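Cohesin (Archaeoglobus fulgidus, PDB 2XDH) probably binds dockerin modules, as cohesins do, and forms one module of a larger non-cellulosomal archaeal protein that may also bind or act on carbohydrates. Local coordinates at residues N34-Y39 with G65-V70; E46-G51 with S83-K88; T4-S9 with A143-T148; D28-I33 with I130-I135. One frame throughout, in Å; residues are numbered along the deposited sequence. Where two conformers were deposited one is given.

All four interactions belong to one mixed beta sheet that curls on itself, as in the jelly-roll sandwich of cohesins. Strand 17-38 is the thread: its two neighbouring stretches serve interaction 4 (28-33) and interaction 1 (34-39), whose centres lie about 18 Å apart. Interaction 2 sits about 12 Å from interaction 1, centre to centre, and packs Phe85 and Val87 against Leu35, Leu37, Ile68 and Val70. Interaction 3, about 13 Å from interaction 1 between centres, meets it through Ala7 and Leu37. Along the chain interactions 1 and 2 alternate, interaction 4 encloses both, and interaction 3 encloses everything, so pairing of the terminal strands closes the domain round a shared apolar interior.

Interaction 1: N34-Y39 with G65-V70; sequences NLILSY and GNQIKV
Leu35 to Ser38 runs antiparallel to Gln67 to Val70, strand axes 4.5 Å apart and directions 160° from each other; Leu35-Val70 and Leu37-Ile68 are hydrogen-bonded pairs, Ile36-Lys69 and Ser38-Gln67 non-hydrogen-bonded ones. Leu37 N reaches Ile68 O at 2.9 Å, and beyond the paired strands Tyr39 N carries the pattern on to Asn66 O at 3.0 Å. Side chains alternate between two faces. On the buried one Leu37 lies alongside Ile68, CD2 to CD1 at 4.1 Å, and Leu35 rests its CD1 on Val70 CB; Phe85 and Val87 of strand 82-91 cover this layer. On the other face Ile36 sets CG2 against Gln67 CB at 3.5 Å, while its CG1-CD1 arm follows the methylenes of Lys69, whose ammonium group forms a salt bridge with Glu64. Tyr39 closes the end of the pair. With CG between its backbone N and carbonyl carbon (chi1 59°), the ring reaches across to segment 65-70, where Asn66 CA makes a CH-pi contact over one face, 4.0 Å from the centroid and displaced toward the rim. Tyr39 CE2 touches Ile68 CG1 at 3.8 Å, and OH lies 2.7 Å from Gly65 O, a weak hydrogen bond whose proton has another acceptor within reach. Were the ring cut back to an alanine, Asn66 CA and Ile68 CG1 would probably lose their cover. The chemistry is divided by face: aliphatic branches turn inward, Ile36 packs outside on the stems of Gln67 and Lys69, and one aromatic ring ties Gly65-Asn66 to the neighbouring strand.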
loop_
_atom_site.group_PDB
_atom_site.type_symbol
_atom_site.label_atom_id
_atom_site.label_comp_id
_atom_site.label_asym_id
_atom_site.label_seq_id
_atom_site.Cartn_x
_atom_site.Cartn_y
_atom_site.Cartn_z
ATOM N N ASN A 34 -12.684 -16.786 3.151
ATOM C CA ASN A 34 -13.398 -17.981 3.569
ATOM C C ASN A 34 -12.495 -18.735 4.499
ATOM O O ASN A 34 -11.305 -18.872 4.228
ATOM C CB ASN A 34 -13.776 -18.870 2.391
ATOM C CG ASN A 34 -14.977 -18.345 1.653
ATOM O OD1 ASN A 34 -16.080 -18.875 1.779
ATOM N ND2 ASN A 34 -14.781 -17.266 0.910
ATOM N N LEU A 35 -13.052 -19.213 5.601
ATOM C CA LEU A 35 -12.256 -19.990 6.536
ATOM C C LEU A 35 -13.129 -20.961 7.303
ATOM O O LEU A 35 -14.363 -20.897 7.223
ATOM C CB LEU A 35 -11.494 -19.074 7.496
ATOM C CG LEU A 35 -12.299 -18.109 8.379
ATOM C CD1 LEU A 35 -12.920 -18.836 9.576
ATOM C CD2 LEU A 35 -11.390 -16.993 8.864
ATOM N N ILE A 36 -12.469 -21.877 8.012
ATOM C CA ILE A 36 -13.124 -22.831 8.878
ATOM C C ILE A 36 -12.522 -22.669 10.263
ATOM O O ILE A 36 -11.295 -22.664 10.417
ATOM C CB ILE A 36 -12.872 -24.261 8.399
ATOM C CG1 ILE A 36 -13.504 -24.476 7.018
ATOM C CG2 ILE A 36 -13.445 -25.254 9.385
ATOM C CD1 ILE A 36 -13.213 -25.841 6.442
ATOM N N LEU A 37 -13.382 -22.500 11.266
ATOM C CA LEU A 37 -12.949 -22.527 12.666
ATOM C C LEU A 37 -13.417 -23.820 13.287
ATOM O O LEU A 37 -14.618 -24.073 13.361
ATOM C CB LEU A 37 -13.568 -21.365 13.443
ATOM C CG LEU A 37 -13.244 -21.353 14.942
ATOM C CD1 LEU A 37 -11.785 -20.994 15.167
ATOM C CD2 LEU A 37 -14.140 -20.362 15.675
ATOM N N SER A 38 -12.483 -24.660 13.716
ATOM C CA SER A 38 -12.866 -25.894 14.386
ATOM C C SER A 38 -12.870 -25.644 15.884
ATOM O O SER A 38 -12.048 -24.885 16.389
ATOM C CB SER A 38 -11.905 -27.034 14.036
ATOM O OG SER A 38 -12.007 -27.378 12.667
ATOM N N TYR A 39 -13.800 -26.278 16.591
ATOM C CA TYR A 39 -13.906 -26.091 18.031
ATOM C C TYR A 39 -14.084 -27.418 18.768
ATOM O O TYR A 39 -14.559 -28.389 18.189
ATOM C CB TYR A 39 -15.064 -25.144 18.338
ATOM C CG TYR A 39 -16.390 -25.630 17.822
ATOM C CD1 TYR A 39 -17.253 -26.348 18.638
ATOM C CD2 TYR A 39 -16.789 -25.370 16.516
ATOM C CE1 TYR A 39 -18.480 -26.797 18.167
ATOM C CE2 TYR A 39 -18.014 -25.815 16.035
ATOM C CZ TYR A 39 -18.852 -26.530 16.871
ATOM O OH TYR A 39 -20.073 -26.974 16.413
ATOM N N GLY A 65 -21.055 -30.074 12.301
ATOM C CA GLY A 65 -20.209 -30.853 13.177
ATOM C C GLY A 65 -19.439 -29.916 14.084
ATOM O O GLY A 65 -20.000 -28.970 14.647
ATOM N N ASN A 66 -18.148 -30.172 14.219
ATOM C CA ASN A 66 -17.299 -29.339 15.057
ATOM C C ASN A 66 -16.564 -28.264 14.271
ATOM O O ASN A 66 -15.450 -27.888 14.617
ATOM C CB ASN A 66 -16.301 -30.206 15.822
ATOM C CG ASN A 66 -16.910 -30.823 17.070
ATOM O OD1 ASN A 66 -18.079 -30.587 17.387
ATOM N ND2 ASN A 66 -16.121 -31.621 17.784
ATOM N N GLN A 67 -17.181 -27.760 13.211
ATOM C CA GLN A 67 -16.564 -26.644 12.505
ATOM C C GLN A 67 -17.550 -25.599 12.012
ATOM O O GLN A 67 -18.676 -25.910 11.639
ATOM C CB GLN A 67 -15.628 -27.119 11.390
ATOM C CG GLN A 67 -16.243 -27.934 10.290
ATOM C CD GLN A 67 -15.176 -28.573 9.410
ATOM O OE1 GLN A 67 -14.123 -28.984 9.899
ATOM N NE2 GLN A 67 -15.438 -28.646 8.106
ATOM N N ILE A 68 -17.113 -24.348 12.052
ATOM C CA ILE A 68 -17.911 -23.235 11.583
ATOM C C ILE A 68 -17.271 -22.720 10.304
ATOM O O ILE A 68 -16.134 -22.262 10.321
ATOM C CB ILE A 68 -17.926 -22.106 12.622
ATOM C CG1 ILE A 68 -18.345 -22.664 13.988
ATOM C CG2 ILE A 68 -18.850 -20.975 12.155
ATOM C CD1 ILE A 68 -17.922 -21.797 15.170
ATOM N N LYS A 69 -17.982 -22.839 9.190
ATOM C CA LYS A 69 -17.507 -22.285 7.932
ATOM C C LYS A 69 -18.021 -20.867 7.822
ATOM O O LYS A 69 -19.218 -20.612 7.964
ATOM C CB LYS A 69 -17.999 -23.128 6.746
ATOM C CG LYS A 69 -17.444 -24.550 6.744
ATOM C CD LYS A 69 -17.758 -25.306 5.462
ATOM C CE LYS A 69 -16.968 -26.610 5.401
ATOM N NZ LYS A 69 -17.307 -27.446 4.212
ATOM N N VAL A 70 -17.113 -19.938 7.566
ATOM C CA VAL A 70 -17.457 -18.537 7.536
ATOM C C VAL A 70 -17.031 -17.954 6.212
ATOM O O VAL A 70 -15.927 -18.219 5.738
ATOM C CB VAL A 70 -16.744 -17.754 8.666
ATOM C CG1 VAL A 70 -16.974 -16.252 8.498
ATOM C CG2 VAL A 70 -17.225 -18.245 10.028
#

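Interaction 2: E46-G51 with S83-K88; sequences EDVLQG and SLFYVK
Leu49 and Tyr86 exchange backbone bonds at the middle of this antiparallel pair, Leu49 N to Tyr86 O at 2.9 Å and Tyr86 N to Leu49 O at 2.8 Å. Toward Glu46 the pairing swells into a classic beta bulge: Lys88 O takes Glu46 N at 2.8 Å and, weakly, Asp47 N as well. Asp47 OD1 folds back on its own chain for a weak bond from Val48 N. Among the side chains, Val48 lies beside Phe85, CG1 to CD1 at 4.1 Å. The close backbone pairing puts Phe85 CB only 3.1 Å from Leu49 O, and a chi1 of 60°, with CG between backbone N and carbonyl carbon, sends the ring off toward Phe59 and Val70. At the far end Gly51 slips in close: a CB on it would collide with Ser83 O, and its CA instead meets the edge of the Tyr86 ring at 4.1 Å. Farther out, Thr54 OG1 bonds both Gly51 N and Leu84 O, and Ser83 OG takes Ser52 N, linking Gly51 to the corner at Leu84 where the chain turns into strand 85-88. The contact thus rests on backbone bonds, with Val48, Phe85 and Val87 turned into the apolar interior and Asp47, Leu49, Tyr86 and Lys88 on the more polar outer face.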
loop_
_atom_site.group_PDB
_atom_site.type_symbol
_atom_site.label_atom_id
_atom_site.label_comp_id
_atom_site.label_asym_id
_atom_site.label_seq_id
_atom_site.Cartn_x
_atom_site.Cartn_y
_atom_site.Cartn_z
ATOM N N GLU A 46 -23.776 -21.221 19.931
ATOM C CA GLU A 46 -25.091 -20.600 20.130
ATOM C C GLU A 46 -25.372 -19.516 19.081
ATOM O O GLU A 46 -26.514 -19.308 18.669
ATOM C CB GLU A 46 -25.212 -20.004 21.540
ATOM C CG GLU A 46 -24.957 -20.987 22.682
ATOM C CD GLU A 46 -26.157 -21.876 22.994
ATOM O OE1 GLU A 46 -25.949 -22.964 23.568
ATOM O OE2 GLU A 46 -27.306 -21.490 22.680
ATOM N N ASP A 47 -24.338 -18.806 18.649
ATOM C CA ASP A 47 -24.528 -17.782 17.626
ATOM C C ASP A 47 -23.188 -17.405 17.014
ATOM O O ASP A 47 -22.136 -17.641 17.609
ATOM C CB ASP A 47 -25.209 -16.544 18.219
ATOM C CG ASP A 47 -25.952 -15.719 17.173
ATOM O OD1 ASP A 47 -26.022 -16.140 15.993
ATOM O OD2 ASP A 47 -26.484 -14.651 17.544
ATOM N N VAL A 48 -23.243 -16.833 15.817
ATOM C CA VAL A 48 -22.062 -16.321 15.129
ATOM C C VAL A 48 -22.416 -14.917 14.658
ATOM O O VAL A 48 -23.368 -14.742 13.887
ATOM C CB VAL A 48 -21.699 -17.192 13.918
ATOM C CG1 VAL A 48 -20.487 -16.629 13.178
ATOM C CG2 VAL A 48 -21.440 -18.650 14.348
ATOM N N LEU A 49 -21.667 -13.922 15.132
ATOM C CA LEU A 49 -22.004 -12.522 14.890
ATOM C C LEU A 49 -20.884 -11.818 14.133
ATOM O O LEU A 49 -19.711 -12.153 14.300
ATOM C CB LEU A 49 -22.233 -11.800 16.221
ATOM C CG LEU A 49 -23.396 -12.232 17.116
ATOM C CD1 LEU A 49 -23.382 -11.451 18.417
ATOM C CD2 LEU A 49 -24.718 -12.043 16.410
ATOM N N GLN A 50 -21.257 -10.850 13.296
ATOM C CA GLN A 50 -20.288 -9.986 12.616
ATOM C C GLN A 50 -19.430 -9.275 13.649
ATOM O O GLN A 50 -19.868 -9.035 14.778
ATOM C CB GLN A 50 -21.005 -8.985 11.681
ATOM C CG GLN A 50 -21.454 -9.621 10.364
ATOM C CD GLN A 50 -22.711 -8.995 9.777
ATOM O OE1 GLN A 50 -23.819 -9.308 10.200
ATOM N NE2 GLN A 50 -22.542 -8.125 8.778
ATOM N N GLY A 51 -18.200 -8.950 13.261
ATOM C CA GLY A 51 -17.261 -8.294 14.153
ATOM C C GLY A 51 -17.120 -6.818 13.844
ATOM O O GLY A 51 -17.929 -6.264 13.094
ATOM N N SER A 83 -11.929 -7.301 14.740
ATOM C CA SER A 83 -12.589 -8.596 14.696
ATOM C C SER A 83 -13.330 -8.809 13.377
ATOM O O SER A 83 -13.964 -7.891 12.840
ATOM C CB SER A 83 -13.542 -8.753 15.885
ATOM O OG SER A 83 -14.377 -7.619 16.011
ATOM N N LEU A 84 -13.231 -10.031 12.866
ATOM C CA LEU A 84 -13.953 -10.474 11.680
ATOM C C LEU A 84 -15.307 -11.031 12.078
ATOM O O LEU A 84 -16.298 -10.846 11.376
ATOM C CB LEU A 84 -13.157 -11.563 10.956
ATOM C CG LEU A 84 -11.828 -11.101 10.365
ATOM C CD1 LEU A 84 -11.102 -12.287 9.741
ATOM C CD2 LEU A 84 -12.097 -10.006 9.328
ATOM N N PHE A 85 -15.341 -11.740 13.200
ATOM C CA PHE A 85 -16.606 -12.240 13.735
ATOM C C PHE A 85 -16.400 -12.689 15.169
ATOM O O PHE A 85 -15.267 -12.788 15.629
ATOM C CB PHE A 85 -17.205 -13.358 12.868
ATOM C CG PHE A 85 -16.316 -14.588 12.718
ATOM C CD1 PHE A 85 -16.486 -15.689 13.549
ATOM C CD2 PHE A 85 -15.350 -14.649 11.723
ATOM C CE1 PHE A 85 -15.697 -16.827 13.411
ATOM C CE2 PHE A 85 -14.550 -15.783 11.570
ATOM C CZ PHE A 85 -14.723 -16.875 12.421
ATOM N N TYR A 86 -17.500 -12.919 15.876
ATOM C CA TYR A 86 -17.475 -13.387 17.257
ATOM C C TYR A 86 -18.284 -14.670 17.262
ATOM O O TYR A 86 -19.306 -14.761 16.577
ATOM C CB TYR A 86 -18.149 -12.362 18.194
ATOM C CG TYR A 86 -17.255 -11.216 18.621
ATOM C CD1 TYR A 86 -16.501 -11.301 19.794
ATOM C CD2 TYR A 86 -17.164 -10.045 17.866
ATOM C CE1 TYR A 86 -15.675 -10.257 20.203
ATOM C CE2 TYR A 86 -16.327 -8.992 18.266
ATOM C CZ TYR A 86 -15.587 -9.114 19.437
ATOM O OH TYR A 86 -14.754 -8.097 19.855
ATOM N N VAL A 87 -17.831 -15.672 18.002
ATOM C CA VAL A 87 -18.655 -16.854 18.188
ATOM C C VAL A 87 -19.139 -16.908 19.631
ATOM O O VAL A 87 -18.355 -16.800 20.565
ATOM C CB VAL A 87 -17.922 -18.166 17.792
ATOM C CG1 VAL A 87 -18.846 -19.364 17.961
ATOM C CG2 VAL A 87 -17.448 -18.087 16.345
ATOM N N LYS A 88 -20.446 -17.037 19.812
ATOM C CA LYS A 88 -20.981 -17.226 21.146
ATOM C C LYS A 88 -21.061 -18.726 21.388
ATOM O O LYS A 88 -21.762 -19.444 20.666
ATOM C CB LYS A 88 -22.361 -16.575 21.286
ATOM C CG LYS A 88 -22.889 -16.596 22.715
ATOM C CD LYS A 88 -24.231 -15.888 22.834
ATOM C CE LYS A 88 -24.555 -15.582 24.288
ATOM N NZ LYS A 88 -23.437 -14.819 24.928
#

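Interaction 3: T4-S9 with A143-T148; sequences TIIAGS and ATINGT
Thr4 meets both Ala143 and Ile145: its methyl CG2 crosses to Ile145 CG1 at 3.9 Å, while OG1 turns back to bond Lys2 O. Ile5 supplies the backbone links of a parallel pair, its N donating to Ala143 O at 3.0 Å and its O receiving Ile145 N at 2.9 Å; its side chain goes to the opposite face, against Val22 and Leu127. Ile6 returns to the face of Thr4 and lies alongside Ile145, pointing the same way, CG1 to CB at 4.0 Å. Ala7 N then bonds Ile145 O at 2.9 Å, and Ala7 CB sits 3.6 Å from Gly147 N. At Gly8 the two backbones come close enough that a CB on Gly147 would strike Gly8 O, a buried carbonyl that has no polar partner in the model. Ser9 restores the link by other means. Its OG, anti to the carbonyl carbon (chi1 -66°), accepts Thr148 N at 2.9 Å with an N-H...O angle of 147°, a side chain doing the work of the interrupted backbone pairing. Parallel alignment of the first and last strands in an otherwise mostly antiparallel sheet is a hallmark of the cohesin jelly roll, and here it joins the two ends of the domain.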
loop_
_atom_site.group_PDB
_atom_site.type_symbol
_atom_site.label_atom_id
_atom_site.label_comp_id
_atom_site.label_asym_id
_atom_site.label_seq_id
_atom_site.Cartn_x
_atom_site.Cartn_y
_atom_site.Cartn_z
ATOM N N THR A 4 -2.386 -11.484 9.505
ATOM C CA THR A 4 -2.545 -12.646 10.371
ATOM C C THR A 4 -3.965 -12.760 10.832
ATOM O O THR A 4 -4.569 -11.761 11.183
ATOM C CB THR A 4 -1.633 -12.504 11.616
ATOM O OG1 THR A 4 -0.277 -12.302 11.178
ATOM C CG2 THR A 4 -1.715 -13.751 12.501
ATOM N N ILE A 5 -4.494 -13.980 10.841
ATOM C CA ILE A 5 -5.839 -14.203 11.370
ATOM C C ILE A 5 -5.694 -14.981 12.672
ATOM O O ILE A 5 -4.966 -15.970 12.714
ATOM C CB ILE A 5 -6.703 -15.006 10.393
ATOM C CG1 ILE A 5 -6.891 -14.197 9.099
ATOM C CG2 ILE A 5 -8.088 -15.292 11.018
ATOM C CD1 ILE A 5 -7.624 -14.962 7.993
ATOM N N ILE A 6 -6.374 -14.529 13.718
ATOM C CA ILE A 6 -6.146 -15.045 15.071
ATOM C C ILE A 6 -7.444 -15.413 15.771
ATOM O O ILE A 6 -8.316 -14.570 15.934
ATOM C CB ILE A 6 -5.483 -13.975 15.933
ATOM C CG1 ILE A 6 -4.165 -13.531 15.301
ATOM C CG2 ILE A 6 -5.285 -14.488 17.368
ATOM C CD1 ILE A 6 -3.426 -12.474 16.118
ATOM N N ALA A 7 -7.573 -16.669 16.182
ATOM C CA ALA A 7 -8.720 -17.071 16.986
ATOM C C ALA A 7 -8.435 -16.726 18.450
ATOM O O ALA A 7 -7.347 -16.989 18.958
ATOM C CB ALA A 7 -8.985 -18.557 16.821
ATOM N N GLY A 8 -9.407 -16.130 19.129
ATOM C CA GLY A 8 -9.214 -15.739 20.510
ATOM C C GLY A 8 -9.145 -16.933 21.447
ATOM O O GLY A 8 -9.532 -18.052 21.088
ATOM N N SER A 9 -8.647 -16.696 22.656
ATOM C CA SER A 9 -8.577 -17.739 23.675
ATOM C C SER A 9 -9.501 -17.387 24.837
ATOM O O SER A 9 -9.809 -16.212 25.049
ATOM C CB SER A 9 -7.138 -17.903 24.169
ATOM O OG SER A 9 -6.305 -18.385 23.127
ATOM N N ALA A 143 -0.788 -15.527 7.853
ATOM C CA ALA A 143 -0.354 -16.448 8.895
ATOM C C ALA A 143 -1.588 -16.698 9.749
ATOM O O ALA A 143 -2.502 -15.891 9.761
ATOM C CB ALA A 143 0.756 -15.819 9.719
ATOM N N THR A 144 -1.642 -17.819 10.451
ATOM C CA THR A 144 -2.778 -18.055 11.331
ATOM C C THR A 144 -2.277 -18.343 12.738
ATOM O O THR A 144 -1.170 -18.867 12.920
ATOM C CB THR A 144 -3.628 -19.234 10.847
ATOM O OG1 THR A 144 -2.830 -20.415 10.837
ATOM C CG2 THR A 144 -4.118 -18.976 9.444
ATOM N N ILE A 145 -3.093 -17.983 13.720
ATOM C CA ILE A 145 -2.824 -18.301 15.119
ATOM C C ILE A 145 -4.090 -18.870 15.746
ATOM O O ILE A 145 -5.129 -18.215 15.767
ATOM C CB ILE A 145 -2.362 -17.064 15.887
ATOM C CG1 ILE A 145 -1.090 -16.503 15.239
ATOM C CG2 ILE A 145 -2.069 -17.414 17.374
ATOM C CD1 ILE A 145 -0.489 -15.344 16.014
ATOM N N ASN A 146 -3.999 -20.097 16.245
ATOM C CA ASN A 146 -5.157 -20.770 16.816
ATOM C C ASN A 146 -5.437 -20.305 18.243
ATOM O O ASN A 146 -4.582 -19.709 18.890
ATOM C CB ASN A 146 -4.956 -22.277 16.744
ATOM C CG ASN A 146 -4.865 -22.760 15.315
ATOM O OD1 ASN A 146 -5.471 -22.167 14.427
ATOM N ND2 ASN A 146 -4.116 -23.831 15.082
ATOM N N GLY A 147 -6.644 -20.561 18.719
ATOM C CA GLY A 147 -7.018 -20.110 20.041
ATOM C C GLY A 147 -6.952 -21.294 20.965
ATOM O O GLY A 147 -6.819 -22.426 20.508
ATOM N N THR A 148 -7.054 -21.035 22.258
ATOM C CA THR A 148 -6.998 -22.109 23.245
ATOM C C THR A 148 -8.157 -21.918 24.219
ATOM O O THR A 148 -8.410 -20.806 24.683
ATOM C CB THR A 148 -5.680 -22.052 24.009
ATOM O OG1 THR A 148 -4.592 -22.108 23.075
ATOM C CG2 THR A 148 -5.570 -23.205 25.003
#

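Interaction 4: D28-I33 with I130-I135; sequences DKVGSI and IEIYDI. With SO4 (sulfate ion), chain E.
Val30 to Ile33 runs antiparallel to Ile130 to Asp134 at 160°, and a classic beta bulge shifts the pairing by one residue: Gly31 N and Ser32 N both donate to Tyr133 O, at 2.8 and 3.2 Å. Past the bulge Ile135 N bonds Lys29 O at 3.0 Å, rather bent at 136°. Ile132 carries the buried face: its side chain crosses that of Val30 at about a right angle, CG1 to CG1 3.8 Å, and lies alongside Ile33. On the other face Ser32 OG comes to the edge of the Tyr133 ring, and a water spans Ser32 OG and Glu131 O. Ile135 lays CG2 on Gly31 CA at 3.7 Å and CG1 near Lys29 CB. With an alanine here, Gly31 CA would probably lose its cover and the stem of Lys29 its neighbour. Asp134 OD1 takes the backbone N of both Asp136 and Asn138, shaping the loop of Asp136, which binds magnesium in a structure of this protein. Lys29 NZ pairs with Asp28 of the second subunit and Asp28 with Lys29 of the third; Lys29 NZ also lies 3.5 Å from O3 of a sulfate, a weak bond to an ion probably from the crystallisation liquor. Beside the apolar inner face, Asp28 and Lys29 thus carry salt bridges between subunits, while Asp134 probably steadies the metal-site loop.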
loop_
_atom_site.group_PDB
_atom_site.type_symbol
_atom_site.label_atom_id
_atom_site.label_comp_id
_atom_site.label_asym_id
_atom_site.label_seq_id
_atom_site.Cartn_x
_atom_site.Cartn_y
_atom_site.Cartn_z
ATOM N N ASP A 28 -4.787 -5.725 4.482
ATOM C CA ASP A 28 -4.511 -4.703 3.474
ATOM C C ASP A 28 -5.498 -4.841 2.316
ATOM O O ASP A 28 -5.270 -5.603 1.363
ATOM C CB ASP A 28 -3.060 -4.832 2.998
ATOM C CG ASP A 28 -2.681 -3.792 1.953
ATOM O OD1 ASP A 28 -3.384 -2.764 1.855
ATOM O OD2 ASP A 28 -1.662 -4.004 1.244
ATOM N N LYS A 29 -6.619 -4.130 2.422
ATOM C CA LYS A 29 -7.647 -4.153 1.386
ATOM C C LYS A 29 -8.124 -5.563 1.041
ATOM O O LYS A 29 -8.262 -5.925 -0.127
ATOM C CB LYS A 29 -7.147 -3.420 0.137
ATOM C CG LYS A 29 -6.812 -1.953 0.434
ATOM C CD LYS A 29 -6.325 -1.212 -0.798
ATOM C CE LYS A 29 -5.659 0.104 -0.407
ATOM N NZ LYS A 29 -5.159 0.838 -1.602
ATOM N N VAL A 30 -8.411 -6.350 2.068
ATOM C CA VAL A 30 -8.963 -7.682 1.859
ATOM C C VAL A 30 -10.388 -7.583 1.369
ATOM O O VAL A 30 -11.198 -6.852 1.940
ATOM C CB VAL A 30 -8.903 -8.505 3.158
ATOM C CG1 VAL A 30 -9.654 -9.830 3.025
ATOM C CG2 VAL A 30 -7.446 -8.730 3.550
ATOM N N GLY A 31 -10.707 -8.339 0.321
ATOM C CA GLY A 31 -12.036 -8.304 -0.254
ATOM C C GLY A 31 -12.874 -9.539 0.005
ATOM O O GLY A 31 -14.103 -9.477 0.028
ATOM N N SER A 32 -12.232 -10.686 0.183
ATOM C CA SER A 32 -13.019 -11.855 0.530
ATOM C C SER A 32 -12.223 -12.806 1.397
ATOM O O SER A 32 -11.011 -12.952 1.239
ATOM C CB SER A 32 -13.535 -12.569 -0.712
ATOM O OG SER A 32 -12.477 -13.165 -1.410
ATOM N N ILE A 33 -12.923 -13.457 2.310
ATOM C CA ILE A 33 -12.290 -14.395 3.225
ATOM C C ILE A 33 -13.215 -15.583 3.352
ATOM O O ILE A 33 -14.411 -15.407 3.603
ATOM C CB ILE A 33 -12.166 -13.778 4.633
ATOM C CG1 ILE A 33 -11.309 -12.516 4.609
ATOM C CG2 ILE A 33 -11.616 -14.805 5.624
ATOM C CD1 ILE A 33 -11.237 -11.820 5.952
ATOM N N ILE A 130 -8.165 -21.797 4.875
ATOM C CA ILE A 130 -8.294 -20.354 4.586
ATOM C C ILE A 130 -8.170 -20.038 3.088
ATOM O O ILE A 130 -7.298 -20.567 2.399
ATOM C CB ILE A 130 -7.269 -19.553 5.405
ATOM C CG1 ILE A 130 -7.674 -19.580 6.881
ATOM C CG2 ILE A 130 -7.177 -18.125 4.913
ATOM C CD1 ILE A 130 -6.551 -19.309 7.761
ATOM N N GLU A 131 -9.074 -19.198 2.590
ATOM C CA GLU A 131 -8.980 -18.691 1.229
ATOM C C GLU A 131 -9.183 -17.187 1.315
ATOM O O GLU A 131 -10.241 -16.726 1.729
ATOM C CB GLU A 131 -10.051 -19.338 0.360
ATOM C CG GLU A 131 -10.037 -20.863 0.449
ATOM C CD GLU A 131 -11.148 -21.508 -0.368
ATOM O OE1 GLU A 131 -12.158 -20.830 -0.641
ATOM O OE2 GLU A 131 -11.012 -22.693 -0.733
ATOM N N ILE A 132 -8.165 -16.408 0.964
ATOM C CA ILE A 132 -8.298 -14.968 1.171
ATOM C C ILE A 132 -7.740 -14.207 -0.019
ATOM O O ILE A 132 -6.684 -14.568 -0.542
ATOM C CB ILE A 132 -7.626 -14.576 2.503
ATOM C CG1 ILE A 132 -7.611 -13.062 2.703
ATOM C CG2 ILE A 132 -6.225 -15.146 2.562
ATOM C CD1 ILE A 132 -7.176 -12.665 4.091
ATOM N N TYR A 133 -8.475 -13.186 -0.465
ATOM C CA TYR A 133 -8.105 -12.396 -1.645
ATOM C C TYR A 133 -8.286 -10.908 -1.376
ATOM O O TYR A 133 -9.173 -10.516 -0.623
ATOM C CB TYR A 133 -8.993 -12.768 -2.838
ATOM C CG TYR A 133 -8.841 -14.204 -3.266
ATOM C CD1 TYR A 133 -7.907 -14.564 -4.223
ATOM C CD2 TYR A 133 -9.621 -15.203 -2.701
ATOM C CE1 TYR A 133 -7.751 -15.884 -4.614
ATOM C CE2 TYR A 133 -9.480 -16.527 -3.087
ATOM C CZ TYR A 133 -8.540 -16.858 -4.042
ATOM O OH TYR A 133 -8.388 -18.167 -4.434
ATOM N N ASP A 134 -7.470 -10.067 -1.995
ATOM C CA ASP A 134 -7.703 -8.624 -1.838
ATOM C C ASP A 134 -8.795 -8.178 -2.806
ATOM O O ASP A 134 -9.330 -8.995 -3.562
ATOM C CB ASP A 134 -6.398 -7.817 -2.002
ATOM C CG ASP A 134 -5.845 -7.864 -3.407
ATOM O OD1 ASP A 134 -6.587 -8.267 -4.326
ATOM O OD2 ASP A 134 -4.663 -7.474 -3.603
ATOM N N ILE A 135 -9.133 -6.891 -2.793
ATOM C CA ILE A 135 -10.263 -6.415 -3.575
ATOM C C ILE A 135 -9.966 -6.458 -5.070
ATOM O O ILE A 135 -10.869 -6.281 -5.873
ATOM C CB ILE A 135 -10.669 -4.981 -3.175
ATOM C CG1 ILE A 135 -9.457 -4.052 -3.263
ATOM C CG2 ILE A 135 -11.297 -4.959 -1.767
ATOM C CD1 ILE A 135 -9.791 -2.590 -2.984
HETATM S S SO4 E . -1.385 -1.008 -2.178
HETATM O O1 SO4 E . -0.950 0.359 -2.457
HETATM O O2 SO4 E . -2.113 -1.532 -3.330
HETATM O O3 SO4 E . -2.258 -1.011 -1.007
HETATM O O4 SO4 E . -0.218 -1.846 -1.916
HETATM O O HOH W 1 -3.869 -5.100 -1.469
HETATM O O HOH W 2 -12.285 -15.972 -0.123
#